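Local coordinates for protein probable transcriptional regulator, AsnC family (Thermus thermophilus, PDB 2DJW) that is of unknown function but consists of a stand-alone RAM domain, probably a ligand-binding module related to that of Lrp/AsnC transcriptional regulators, at residues A[6-11]-A[40-45]. Residues are numbered along the deposited sequence; the frame is centred on the assembly and turned at random.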
ATOM      1  N   VAL A   6     -10.046  17.946   5.978  1.00 34.26           N
ATOM      2  CA  VAL A   6      -8.598  17.806   6.225  1.00 34.22           C
ATOM      3  C   VAL A   6      -8.320  16.664   7.193  1.00 34.53           C
ATOM      4  O   VAL A   6      -8.760  16.662   8.344  1.00 34.17           O
ATOM      5  CB  VAL A   6      -7.879  19.119   6.663  1.00 34.02           C
ATOM      6  CG1 VAL A   6      -6.384  18.935   6.600  1.00 32.88           C
ATOM      7  CG2 VAL A   6      -8.285  20.288   5.767  1.00 34.13           C
ATOM      8  N   LEU A   7      -7.613  15.671   6.680  1.00 34.57           N
ATOM      9  CA  LEU A   7      -7.279  14.495   7.438  1.00 34.81           C
ATOM     10  C   LEU A   7      -5.879  14.701   8.063  1.00 35.17           C
ATOM     11  O   LEU A   7      -4.894  14.885   7.355  1.00 32.87           O
ATOM     12  CB  LEU A   7      -7.313  13.280   6.499  1.00 34.98           C
ATOM     13  CG  LEU A   7      -8.617  12.519   6.122  1.00 36.59           C
ATOM     14  CD1 LEU A   7      -9.861  13.381   5.854  1.00 34.42           C
ATOM     15  CD2 LEU A   7      -8.354  11.571   4.938  1.00 34.98           C
ATOM     16  N   ILE A   8      -5.824  14.671   9.398  1.00 36.20           N
ATOM     17  CA  ILE A   8      -4.589  14.938  10.157  1.00 37.30           C
ATOM     18  C   ILE A   8      -4.139  13.696  10.938  1.00 38.46           C
ATOM     19  O   ILE A   8      -4.881  13.182  11.784  1.00 38.72           O
ATOM     20  CB  ILE A   8      -4.773  16.133  11.119  1.00 36.58           C
ATOM     21  CG1 ILE A   8      -5.482  17.298  10.432  1.00 35.72           C
ATOM     22  CG2 ILE A   8      -3.461  16.599  11.737  1.00 38.22           C
ATOM     23  CD1 ILE A   8      -6.871  17.545  11.006  1.00 33.41           C
ATOM     24  N   ARG A   9      -2.948  13.197  10.611  1.00 39.81           N
ATOM     25  CA  ARG A   9      -2.282  12.181  11.419  1.00 41.97           C
ATOM     26  C   ARG A   9      -1.223  12.839  12.323  1.00 42.58           C
ATOM     27  O   ARG A   9      -0.147  13.255  11.852  1.00 42.07           O
ATOM     28  CB  ARG A   9      -1.628  11.105  10.542  1.00 42.16           C
ATOM     29  CG  ARG A   9      -0.634  10.191  11.296  1.00 42.57           C
ATOM     30  CD  ARG A   9      -0.060   9.127  10.395  1.00 43.88           C
ATOM     31  NE  ARG A   9      -1.151   8.437   9.698  1.00 49.04           N
ATOM     32  CZ  ARG A   9      -1.349   8.429   8.378  1.00 47.13           C
ATOM     33  NH1 ARG A   9      -0.501   9.037   7.549  1.00 47.32           N
ATOM     34  NH2 ARG A   9      -2.395   7.779   7.893  1.00 46.04           N
ATOM     35  N   PRO A  10      -1.539  12.974  13.621  1.00 43.44           N
ATOM     36  CA  PRO A  10      -0.574  13.526  14.573  1.00 43.25           C
ATOM     37  C   PRO A  10       0.303  12.449  15.194  1.00 43.40           C
ATOM     38  O   PRO A  10      -0.050  11.254  15.151  1.00 43.12           O
ATOM     39  CB  PRO A  10      -1.478  14.109  15.648  1.00 42.91           C
ATOM     40  CG  PRO A  10      -2.639  13.172  15.691  1.00 43.07           C
ATOM     41  CD  PRO A  10      -2.818  12.636  14.282  1.00 43.69           C
ATOM     42  N   ARG A  11       1.429  12.874  15.776  1.00 44.10           N
ATOM     43  CA  ARG A  11       2.108  12.078  16.819  1.00 44.79           C
ATOM     44  C   ARG A  11       1.056  11.747  17.879  1.00 44.93           C
ATOM     45  O   ARG A  11       0.234  12.606  18.237  1.00 44.82           O
ATOM     46  CB  ARG A  11       3.270  12.861  17.449  1.00 44.92           C
ATOM     47  CG  ARG A  11       4.214  12.004  18.329  1.00 45.69           C
ATOM     48  CD  ARG A  11       5.044  12.845  19.307  1.00 45.22           C
ATOM     49  NE  ARG A  11       5.876  13.804  18.596  1.00 47.98           N
ATOM     50  CZ  ARG A  11       5.940  15.107  18.857  1.00 48.79           C
ATOM     51  NH1 ARG A  11       5.239  15.639  19.852  1.00 48.62           N
ATOM     52  NH2 ARG A  11       6.723  15.885  18.114  1.00 49.14           N
ATOM     53  N   LEU A  40      -7.311  12.774  13.501  1.00 33.54           N
ATOM     54  CA  LEU A  40      -8.110  13.998  13.484  1.00 33.49           C
ATOM     55  C   LEU A  40      -8.646  14.298  12.081  1.00 32.83           C
ATOM     56  O   LEU A  40      -7.946  14.089  11.099  1.00 32.54           O
ATOM     57  CB  LEU A  40      -7.282  15.208  14.003  1.00 32.69           C
ATOM     58  CG  LEU A  40      -6.741  15.222  15.449  1.00 33.79           C
ATOM     59  CD1 LEU A  40      -5.612  16.273  15.624  1.00 32.57           C
ATOM     60  CD2 LEU A  40      -7.854  15.461  16.483  1.00 31.39           C
ATOM     61  N   VAL A  41      -9.872  14.811  12.003  1.00 32.67           N
ATOM     62  CA  VAL A  41     -10.422  15.316  10.739  1.00 32.44           C
ATOM     63  C   VAL A  41     -10.900  16.724  10.999  1.00 32.66           C
ATOM     64  O   VAL A  41     -11.684  16.932  11.934  1.00 31.96           O
ATOM     65  CB  VAL A  41     -11.656  14.484  10.217  1.00 32.29           C
ATOM     66  CG1 VAL A  41     -12.234  15.096   8.931  1.00 31.45           C
ATOM     67  CG2 VAL A  41     -11.278  13.041   9.966  1.00 31.85           C
ATOM     68  N   ALA A  42     -10.465  17.676  10.170  1.00 32.42           N
ATOM     69  CA  ALA A  42     -11.058  19.007  10.211  1.00 33.86           C
ATOM     70  C   ALA A  42     -12.018  19.284   9.051  1.00 34.57           C
ATOM     71  O   ALA A  42     -11.631  19.209   7.891  1.00 34.60           O
ATOM     72  CB  ALA A  42      -9.969  20.110  10.281  1.00 33.67           C
ATOM     73  N   LEU A  43     -13.257  19.631   9.381  1.00 35.39           N
ATOM     74  CA  LEU A  43     -14.195  20.178   8.415  1.00 36.59           C
ATOM     75  C   LEU A  43     -13.987  21.696   8.327  1.00 37.73           C
ATOM     76  O   LEU A  43     -14.322  22.438   9.263  1.00 37.77           O
ATOM     77  CB  LEU A  43     -15.634  19.852   8.815  1.00 36.48           C
ATOM     78  CG  LEU A  43     -16.764  20.429   7.962  1.00 37.48           C
ATOM     79  CD1 LEU A  43     -16.705  19.863   6.546  1.00 39.18           C
ATOM     80  CD2 LEU A  43     -18.131  20.139   8.592  1.00 36.21           C
ATOM     81  N   VAL A  44     -13.433  22.124   7.190  1.00 38.21           N
ATOM     82  CA  VAL A  44     -13.055  23.498   6.924  1.00 39.19           C
ATOM     83  C   VAL A  44     -14.031  24.135   5.900  1.00 39.91           C
ATOM     84  O   VAL A  44     -14.628  23.435   5.073  1.00 39.95           O
ATOM     85  CB  VAL A  44     -11.570  23.583   6.414  1.00 38.83           C
ATOM     86  CG1 VAL A  44     -11.108  24.994   6.332  1.00 39.59           C
ATOM     87  CG2 VAL A  44     -10.610  22.843   7.349  1.00 39.91           C
ATOM     88  N   ARG A  45     -14.205  25.455   5.984  1.00 40.43           N
ATOM     89  CA  ARG A  45     -15.017  26.212   5.022  1.00 41.54           C
ATOM     90  C   ARG A  45     -14.152  27.309   4.480  1.00 41.92           C
ATOM     91  O   ARG A  45     -13.595  28.085   5.258  1.00 42.60           O
ATOM     92  CB  ARG A  45     -16.243  26.839   5.700  1.00 41.69           C
ATOM     93  CG  ARG A  45     -17.072  25.881   6.544  1.00 41.67           C
ATOM     94  CD  ARG A  45     -17.807  24.862   5.711  1.00 42.17           C
ATOM     95  NE  ARG A  45     -18.829  24.224   6.529  1.00 43.14           N
ATOM     96  CZ  ARG A  45     -19.578  23.201   6.149  1.00 44.31           C
ATOM     97  NH1 ARG A  45     -19.418  22.674   4.942  1.00 46.33           N
ATOM     98  NH2 ARG A  45     -20.483  22.702   6.986  1.00 43.98           N
TER
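Ile8 sets CG1 beside its own backbone N (chi1 -45°), and the second torsion (chi2 113°) carries CD1 across to the neighbouring strand, over Leu40 and Ala42. Ile8 CD1 lies 3.8 Å from Leu40 CB. Ile8 CD1 is also 4.1 Å from Ala42 CB. Val6 turns CG2 anti to its carbonyl carbon, and this branch meets CG2 of Val44 at 3.8 Å, the two side chains crossing at a slant. Pro10 completes the row, with CG 4.3 Å from Leu40 CD1. Helix 15-22 packs on part of this face: Leu18 on Pro10 and Leu40, and Ile22 on Ala42. On the other face Leu7 CD1 touches Val41 CG1 at 4.2 Å, and Phe5 of a second subunit packs on Val41.

The strands run antiparallel at the middle of the sheet. Val6 and Ala42 form one hydrogen-bonded pair, Ile8 and Leu40 the next; Leu7 and Val41 are the non-hydrogen-bonded pair between them. Val6 N donates to Ala42 O at 2.8 Å. Ala42 N returns a bond to Val6 O at 2.7 Å. Val6 O also accepts a CA-H contact from Val41.

This is the central strand pairing of the ferredoxin-like RAM fold. Four backbone bonds satisfy buried polar groups, while the side chains meet one another through hydrocarbon groups and the Ile8 methyl CD1 lies against the hydrogen-bonded backbone.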